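Local coordinates for protein sulfotransferase (Mus musculus, PDB 5X2B) that probably transfers a sulfo group from the nucleotide donor PAPS (3'-phosphoadenosine-5'-phosphosulfate) to an acceptor, and here holds adenosine-3'-5'-diphosphate, at residues Glu19-Leu22 with Gly23-Ser27; Pro131-Thr135 with Trp136-Leu140; Met177-Asp180 with Phe181-Leu185. All coordinates share one frame; numbering follows the deposited sequence.

Contact 1 (Glu19-Leu22 with Gly23-Ser27); sequences EELL and GSLDS
Leu-21 and Leu-25 lie with their side chains crossed at about a right angle, CD1 of Leu-21 being 4.2 Å from CD1 of Leu-25. The other branch of Leu-25 turns to the neighbouring leucine, where its CD2 comes 4.3 Å from CD2 of Leu-22. Both methyls of Leu-25 sit closer still to carbonyls of the helix end, CD1 3.5 Å from Leu-21 O and CD2 3.6 Å from Leu-22 O. Leu-25 thus spreads its fork over two consecutive residues, a task that suits a branched apolar chain. The two helical leucines, Leu-21 and Leu-22, diverge: CG of Leu-21 is anti to the backbone N (chi1 -171°), whereas that of Leu-22 stands beside it. Leu-21 and Leu-25 both reach Phe-74 of helix 72-78, while Leu-22 packs on Tyr-8.

Here the short helix gives way, through Ser-24, to a 3-10 turn at 25-27. An alpha-type bond joins Gly-23 N to Glu-19 O at 3.1 Å, and Glu-19 O accepts from Leu-22 N as well. Ser-24 folds its small side chain back on the helix: its hydroxyl OG gives a hydrogen bond of 3.1 Å to Glu-20 O, while its backbone N bonds to Leu-21 O.

Contact 2 (Pro131-Thr135 with Trp136-Leu140); sequences PSTET and WAAFL
Thr-135 and Ala-138 meet at the first turn of helix 136-145, where Thr-135 holds the N-cap position. The backbone of the cap residue does the bonding: Ala-138 N gives a hydrogen bond of 3.3 Å to Thr-135 O. Chi1 of 68° places OG1 of Thr-135 3.7 Å from Ala-138 N, a distance too long to call a bond. Threonine is nevertheless among the residues commonly found at N-caps.

Thr-133, two residues earlier, returns to the helix through its methyl. CG2 lies between two helix residues, 3.7 Å from CB of Ala-138 and 3.8 Å from CB of Phe-139. A small alanine lets the threonine methyl come close to the backbone, CG2 of Thr-133 being 3.7 Å from Phe-139 N, and the aromatic ring of Phe-139 extends to Tyr-124 and Phe-121, meeting both edge-to-face.

Trp-136, the first helical residue, turns its indole away from the cap toward helix 113-126, and its NE1 bonds to Gln-255 OE1. One face of that ring takes the next turn of the helix, with CB of Leu-140 4.0 Å above the plane of the Trp-136 ring, near the ring's edge.

Contact 3 (Met177-Asp180 with Phe181-Leu185); sequences MKKD and FVKSL
Asp-180 and Lys-183 are joined by a hydrogen bond from backbone to side chain: Asp-180 OD1 accepts from Lys-183 N at 3.2 Å, with an N-H...O angle of 151°, and is met from above the carboxylate plane. With CG anti to the backbone N (chi1 -166°), the carboxylate can reach the amide three residues on. The carbonyl oxygen of Asp-180 accepts a nearly straight but weak bond from Ser-184 N and another weak one from Lys-183 N. OG of Ser-184 lies within reach of both Asp-180 O and Glu-176 OE2, the latter a weak bond.

This is an N-cap, placed at the break between helices 174-179 and 181-191. Asp-180 leaves helical backbone angles as the first helix finishes, then caps the second. Aspartate suits the post because its short acidic chain can serve an amide in the first turn, and its negative charge probably interacts well with the positive end of the helix dipole.

Van der Waals contact follows the same bend. CB of Phe-181 rests 3.4 Å from the carbonyl oxygen Met-177 O, which lies at the edge of the phenyl ring, near its plane. The apolar ring packs on Ala-205 and Thr-208 of helix 198-208.

Among the charged groups, Lys-178 touches the bound adenosine-3'-5'-diphosphate; its chain lies on Trp-47, as does Met-177, and its NZ bonds to Gly-242 O. Lys-179 and Lys-183 touch through their aliphatic parts, CE of Lys-179 being 4.0 Å from CD of Lys-183. Their like-charged NZ atoms stand 5.7 Å apart, and NZ of Lys-183 is 5.0 Å from OD2 of Asp-180.

All three contacts lie at helix ends: contact 1 where a helix finishes, contact 2 where one starts, and contact 3 between two successive helices. They are well separated. The centres of contacts 1 and 2 are about 30 Å apart, and those of contact 2 and contact 3 about 32 Å. Contacts 1 and 3, with centres about 36 Å apart, lie on opposite sides of the chain's centre. In contact 3, Lys-178 is one of the pocket residues, its side chain about 4 Å from the bound adenosine-3'-5'-diphosphate. From contact 2 the side chain of Phe-139 is about 11 Å from that ligand, and about 4 Å from that of Tyr-124, which binds calcium in a structure of this protein, though no ion is bound to it here. Contact 1 lies away from the nucleotide and calcium sites.

Contact 1 (Glu19-Leu22 with Gly23-Ser27)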
loop_
_atom_site.group_PDB
_atom_site.type_symbol
_atom_site.label_atom_id
_atom_site.label_comp_id
_atom_site.label_asym_id
_atom_site.label_seq_id
_atom_site.Cartn_x
_atom_site.Cartn_y
_atom_site.Cartn_z
ATOM N N GLU A 19 -4.032 -10.832 16.837
ATOM C CA GLU A 19 -4.469 -11.973 16.126
ATOM C C GLU A 19 -5.981 -12.008 16.246
ATOM O O GLU A 19 -6.658 -12.615 15.426
ATOM C CB GLU A 19 -3.864 -13.181 16.756
ATOM C CG GLU A 19 -4.171 -14.475 16.053
ATOM C CD GLU A 19 -3.446 -15.660 16.702
ATOM O OE1 GLU A 19 -2.187 -15.733 16.620
ATOM O OE2 GLU A 19 -4.137 -16.510 17.310
ATOM N N GLU A 20 -6.518 -11.343 17.262
ATOM C CA GLU A 20 -7.965 -11.334 17.459
ATOM C C GLU A 20 -8.496 -10.795 16.199
ATOM O O GLU A 20 -9.351 -11.376 15.560
ATOM C CB GLU A 20 -8.388 -10.383 18.574
ATOM C CG GLU A 20 -7.848 -10.779 19.910
ATOM C CD GLU A 20 -6.371 -11.142 19.848
ATOM O OE1 GLU A 20 -5.518 -10.230 19.762
ATOM O OE2 GLU A 20 -6.061 -12.354 19.849
ATOM N N LEU A 21 -7.925 -9.663 15.841
ATOM C CA LEU A 21 -8.459 -8.875 14.776
ATOM C C LEU A 21 -8.535 -9.734 13.535
ATOM O O LEU A 21 -9.487 -9.674 12.775
ATOM C CB LEU A 21 -7.581 -7.682 14.547
ATOM C CG LEU A 21 -8.243 -6.722 13.581
ATOM C CD1 LEU A 21 -9.730 -6.928 13.501
ATOM C CD2 LEU A 21 -7.947 -5.311 14.007
ATOM N N LEU A 22 -7.564 -10.614 13.406
ATOM C CA LEU A 22 -7.258 -11.216 12.131
ATOM C C LEU A 22 -8.016 -12.499 11.892
ATOM O O LEU A 22 -8.186 -12.921 10.748
ATOM C CB LEU A 22 -5.761 -11.501 12.055
ATOM C CG LEU A 22 -4.791 -10.333 12.263
ATOM C CD1 LEU A 22 -3.461 -10.835 12.715
ATOM C CD2 LEU A 22 -4.615 -9.528 10.966
ATOM N N GLY A 23 -8.439 -13.150 12.960
ATOM C CA GLY A 23 -9.263 -14.328 12.808
ATOM C C GLY A 23 -10.679 -13.895 12.537
ATOM O O GLY A 23 -11.488 -14.681 12.119
ATOM N N SER A 24 -10.946 -12.612 12.750
ATOM C CA SER A 24 -12.297 -12.079 12.845
ATOM C C SER A 24 -12.701 -11.298 11.603
ATOM O O SER A 24 -13.809 -10.763 11.503
ATOM C CB SER A 24 -12.346 -11.135 14.037
ATOM O OG SER A 24 -12.355 -11.876 15.233
ATOM N N LEU A 25 -11.790 -11.226 10.654
ATOM C CA LEU A 25 -11.906 -10.263 9.570
ATOM C C LEU A 25 -13.228 -10.397 8.818
ATOM O O LEU A 25 -13.841 -9.427 8.434
ATOM C CB LEU A 25 -10.724 -10.456 8.604
ATOM C CG LEU A 25 -9.575 -9.426 8.529
ATOM C CD1 LEU A 25 -9.640 -8.322 9.580
ATOM C CD2 LEU A 25 -8.198 -10.086 8.568
ATOM N N ASP A 26 -13.641 -11.606 8.534
ATOM C CA ASP A 26 -14.760 -11.747 7.656
ATOM C C ASP A 26 -16.016 -11.388 8.403
ATOM O O ASP A 26 -17.115 -11.345 7.847
ATOM C CB ASP A 26 -14.844 -13.167 7.208
ATOM C CG ASP A 26 -14.227 -13.358 5.925
ATOM O OD1 ASP A 26 -13.913 -12.341 5.280
ATOM O OD2 ASP A 26 -14.080 -14.532 5.563
ATOM N N SER A 27 -15.870 -11.144 9.688
ATOM C CA SER A 27 -16.994 -10.600 10.418
ATOM C C SER A 27 -17.096 -9.125 10.087
ATOM O O SER A 27 -17.836 -8.398 10.745
ATOM C CB SER A 27 -16.820 -10.752 11.917
ATOM O OG SER A 27 -15.879 -9.810 12.383
#

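Contact 2 (Pro131-Thr135 with Trp136-Leu140)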
loop_
_atom_site.group_PDB
_atom_site.type_symbol
_atom_site.label_atom_id
_atom_site.label_comp_id
_atom_site.label_asym_id
_atom_site.label_seq_id
_atom_site.Cartn_x
_atom_site.Cartn_y
_atom_site.Cartn_z
ATOM N N PRO A 131 11.758 -5.851 13.325
ATOM C CA PRO A 131 13.050 -6.392 13.699
ATOM C C PRO A 131 14.005 -6.117 12.566
ATOM O O PRO A 131 14.077 -6.896 11.616
ATOM C CB PRO A 131 12.770 -7.891 13.889
ATOM C CG PRO A 131 11.620 -8.155 13.015
ATOM C CD PRO A 131 10.773 -6.906 13.051
ATOM N N SER A 132 14.690 -4.980 12.662
ATOM C CA SER A 132 15.846 -4.691 11.830
ATOM C C SER A 132 16.615 -5.910 11.269
ATOM O O SER A 132 16.657 -6.981 11.871
ATOM C CB SER A 132 16.833 -3.865 12.644
ATOM O OG SER A 132 18.108 -3.873 12.013
ATOM N N THR A 133 17.261 -5.708 10.126
ATOM C CA THR A 133 18.169 -6.696 9.530
ATOM C C THR A 133 19.476 -6.043 9.114
ATOM O O THR A 133 19.436 -4.983 8.501
ATOM C CB THR A 133 17.566 -7.276 8.279
ATOM O OG1 THR A 133 17.217 -8.637 8.526
ATOM C CG2 THR A 133 18.560 -7.207 7.114
ATOM N N GLU A 134 20.626 -6.659 9.400
ATOM C CA GLU A 134 21.914 -5.932 9.293
ATOM C C GLU A 134 22.262 -5.426 7.863
ATOM O O GLU A 134 22.592 -4.257 7.607
ATOM C CB GLU A 134 23.074 -6.821 9.763
ATOM C CG GLU A 134 22.982 -7.389 11.170
ATOM C CD GLU A 134 24.366 -7.570 11.797
ATOM O OE1 GLU A 134 25.382 -7.317 11.105
ATOM O OE2 GLU A 134 24.442 -7.958 12.979
ATOM N N THR A 135 22.224 -6.345 6.925
ATOM C CA THR A 135 22.744 -6.061 5.616
ATOM C C THR A 135 21.610 -6.264 4.638
ATOM O O THR A 135 20.610 -6.953 4.914
ATOM C CB THR A 135 23.926 -6.975 5.273
ATOM O OG1 THR A 135 23.477 -8.326 5.122
ATOM C CG2 THR A 135 24.974 -6.920 6.392
ATOM N N TRP A 136 21.767 -5.635 3.495
ATOM C CA TRP A 136 20.789 -5.698 2.427
ATOM C C TRP A 136 20.469 -7.163 2.026
ATOM O O TRP A 136 19.308 -7.548 1.824
ATOM C CB TRP A 136 21.344 -4.870 1.251
ATOM C CG TRP A 136 20.862 -5.295 -0.096
ATOM C CD1 TRP A 136 21.609 -5.750 -1.136
ATOM C CD2 TRP A 136 19.524 -5.317 -0.532
ATOM N NE1 TRP A 136 20.815 -6.036 -2.197
ATOM C CE2 TRP A 136 19.505 -5.787 -1.840
ATOM C CE3 TRP A 136 18.305 -4.984 0.070
ATOM C CZ2 TRP A 136 18.357 -5.927 -2.574
ATOM C CZ3 TRP A 136 17.164 -5.120 -0.643
ATOM C CH2 TRP A 136 17.188 -5.588 -1.960
ATOM N N ALA A 137 21.506 -7.978 1.960
ATOM C CA ALA A 137 21.399 -9.271 1.325
ATOM C C ALA A 137 20.601 -10.234 2.184
ATOM O O ALA A 137 20.069 -11.237 1.702
ATOM C CB ALA A 137 22.768 -9.793 1.087
ATOM N N ALA A 138 20.531 -9.915 3.471
ATOM C CA ALA A 138 19.801 -10.715 4.434
ATOM C C ALA A 138 18.326 -10.542 4.191
ATOM O O ALA A 138 17.551 -11.486 4.105
ATOM C CB ALA A 138 20.145 -10.249 5.833
ATOM N N PHE A 139 17.952 -9.291 4.102
ATOM C CA PHE A 139 16.588 -8.947 3.848
ATOM C C PHE A 139 16.088 -9.420 2.485
ATOM O O PHE A 139 14.954 -9.852 2.355
ATOM C CB PHE A 139 16.508 -7.459 3.931
ATOM C CG PHE A 139 15.186 -6.929 3.613
ATOM C CD1 PHE A 139 14.893 -6.471 2.346
ATOM C CD2 PHE A 139 14.230 -6.878 4.573
ATOM C CE1 PHE A 139 13.651 -5.958 2.065
ATOM C CE2 PHE A 139 13.000 -6.377 4.306
ATOM C CZ PHE A 139 12.712 -5.902 3.055
ATOM N N LEU A 140 16.911 -9.331 1.458
ATOM C CA LEU A 140 16.445 -9.753 0.155
ATOM C C LEU A 140 16.048 -11.216 0.150
ATOM O O LEU A 140 15.082 -11.600 -0.514
ATOM C CB LEU A 140 17.512 -9.551 -0.888
ATOM C CG LEU A 140 17.083 -9.967 -2.297
ATOM C CD1 LEU A 140 15.928 -9.108 -2.782
ATOM C CD2 LEU A 140 18.240 -9.872 -3.275
#

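Contact 3 (Met177-Asp180 with Phe181-Leu185)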
loop_
_atom_site.group_PDB
_atom_site.type_symbol
_atom_site.label_atom_id
_atom_site.label_comp_id
_atom_site.label_asym_id
_atom_site.label_seq_id
_atom_site.Cartn_x
_atom_site.Cartn_y
_atom_site.Cartn_z
ATOM N N MET A 177 2.863 7.546 -10.970
ATOM C CA MET A 177 2.542 8.708 -10.155
ATOM C C MET A 177 3.648 9.702 -10.249
ATOM O O MET A 177 3.444 10.897 -10.277
ATOM C CB MET A 177 2.353 8.323 -8.705
ATOM C CG MET A 177 0.942 7.841 -8.327
ATOM S SD MET A 177 0.310 8.513 -6.736
ATOM C CE MET A 177 0.268 7.075 -5.623
ATOM N N LYS A 178 4.848 9.187 -10.290
ATOM C CA LYS A 178 5.985 10.037 -10.429
ATOM C C LYS A 178 5.941 10.707 -11.817
ATOM O O LYS A 178 5.888 11.934 -11.947
ATOM C CB LYS A 178 7.214 9.187 -10.227
ATOM C CG LYS A 178 7.206 8.443 -8.907
ATOM C CD LYS A 178 7.815 9.259 -7.864
ATOM C CE LYS A 178 9.214 9.607 -8.242
ATOM N NZ LYS A 178 9.703 10.677 -7.336
ATOM N N LYS A 179 5.890 9.884 -12.851
ATOM C CA LYS A 179 5.839 10.360 -14.247
ATOM C C LYS A 179 4.869 11.512 -14.552
ATOM O O LYS A 179 5.276 12.567 -14.995
ATOM C CB LYS A 179 5.508 9.182 -15.206
ATOM C CG LYS A 179 4.041 9.156 -15.777
ATOM C CD LYS A 179 3.581 7.765 -16.304
ATOM C CE LYS A 179 2.089 7.737 -16.743
ATOM N NZ LYS A 179 1.624 6.381 -17.194
ATOM N N ASP A 180 3.586 11.281 -14.343
ATOM C CA ASP A 180 2.566 12.199 -14.801
ATOM C C ASP A 180 1.488 12.030 -13.804
ATOM O O ASP A 180 0.550 11.252 -13.968
ATOM C CB ASP A 180 2.037 11.862 -16.188
ATOM C CG ASP A 180 1.222 12.995 -16.796
ATOM O OD1 ASP A 180 0.438 13.660 -16.075
ATOM O OD2 ASP A 180 1.378 13.213 -18.007
ATOM N N PHE A 181 1.677 12.740 -12.719
ATOM C CA PHE A 181 0.823 12.601 -11.587
ATOM C C PHE A 181 -0.619 12.979 -11.858
ATOM O O PHE A 181 -1.531 12.449 -11.258
ATOM C CB PHE A 181 1.333 13.527 -10.512
ATOM C CG PHE A 181 0.385 13.685 -9.403
ATOM C CD1 PHE A 181 -0.685 14.545 -9.508
ATOM C CD2 PHE A 181 0.535 12.927 -8.270
ATOM C CE1 PHE A 181 -1.544 14.681 -8.478
ATOM C CE2 PHE A 181 -0.345 13.043 -7.232
ATOM C CZ PHE A 181 -1.383 13.918 -7.328
ATOM N N VAL A 182 -0.817 13.949 -12.729
ATOM C CA VAL A 182 -2.138 14.426 -13.012
ATOM C C VAL A 182 -2.949 13.430 -13.849
ATOM O O VAL A 182 -4.157 13.324 -13.679
ATOM C CB VAL A 182 -2.028 15.715 -13.790
ATOM C CG1 VAL A 182 -3.376 16.096 -14.373
ATOM C CG2 VAL A 182 -1.486 16.786 -12.894
ATOM N N LYS A 183 -2.295 12.752 -14.789
ATOM C CA LYS A 183 -2.979 11.806 -15.657
ATOM C C LYS A 183 -3.496 10.720 -14.760
ATOM O O LYS A 183 -4.604 10.234 -14.897
ATOM C CB LYS A 183 -2.026 11.213 -16.667
ATOM C CG LYS A 183 -2.631 10.037 -17.415
ATOM C CD LYS A 183 -1.588 9.009 -17.860
ATOM C CE LYS A 183 -0.804 9.492 -19.041
ATOM N NZ LYS A 183 -1.686 9.921 -20.167
ATOM N N SER A 184 -2.668 10.353 -13.808
ATOM C CA SER A 184 -3.085 9.467 -12.720
ATOM C C SER A 184 -4.257 9.941 -11.901
ATOM O O SER A 184 -5.283 9.278 -11.784
ATOM C CB SER A 184 -1.945 9.333 -11.730
ATOM O OG SER A 184 -0.826 8.766 -12.362
ATOM N N LEU A 185 -4.071 11.065 -11.251
ATOM C CA LEU A 185 -5.117 11.604 -10.442
ATOM C C LEU A 185 -6.520 11.565 -11.134
ATOM O O LEU A 185 -7.498 11.023 -10.617
ATOM C CB LEU A 185 -4.726 13.018 -10.135
ATOM C CG LEU A 185 -5.844 13.720 -9.421
ATOM C CD1 LEU A 185 -6.365 12.779 -8.337
ATOM C CD2 LEU A 185 -5.268 14.975 -8.869
#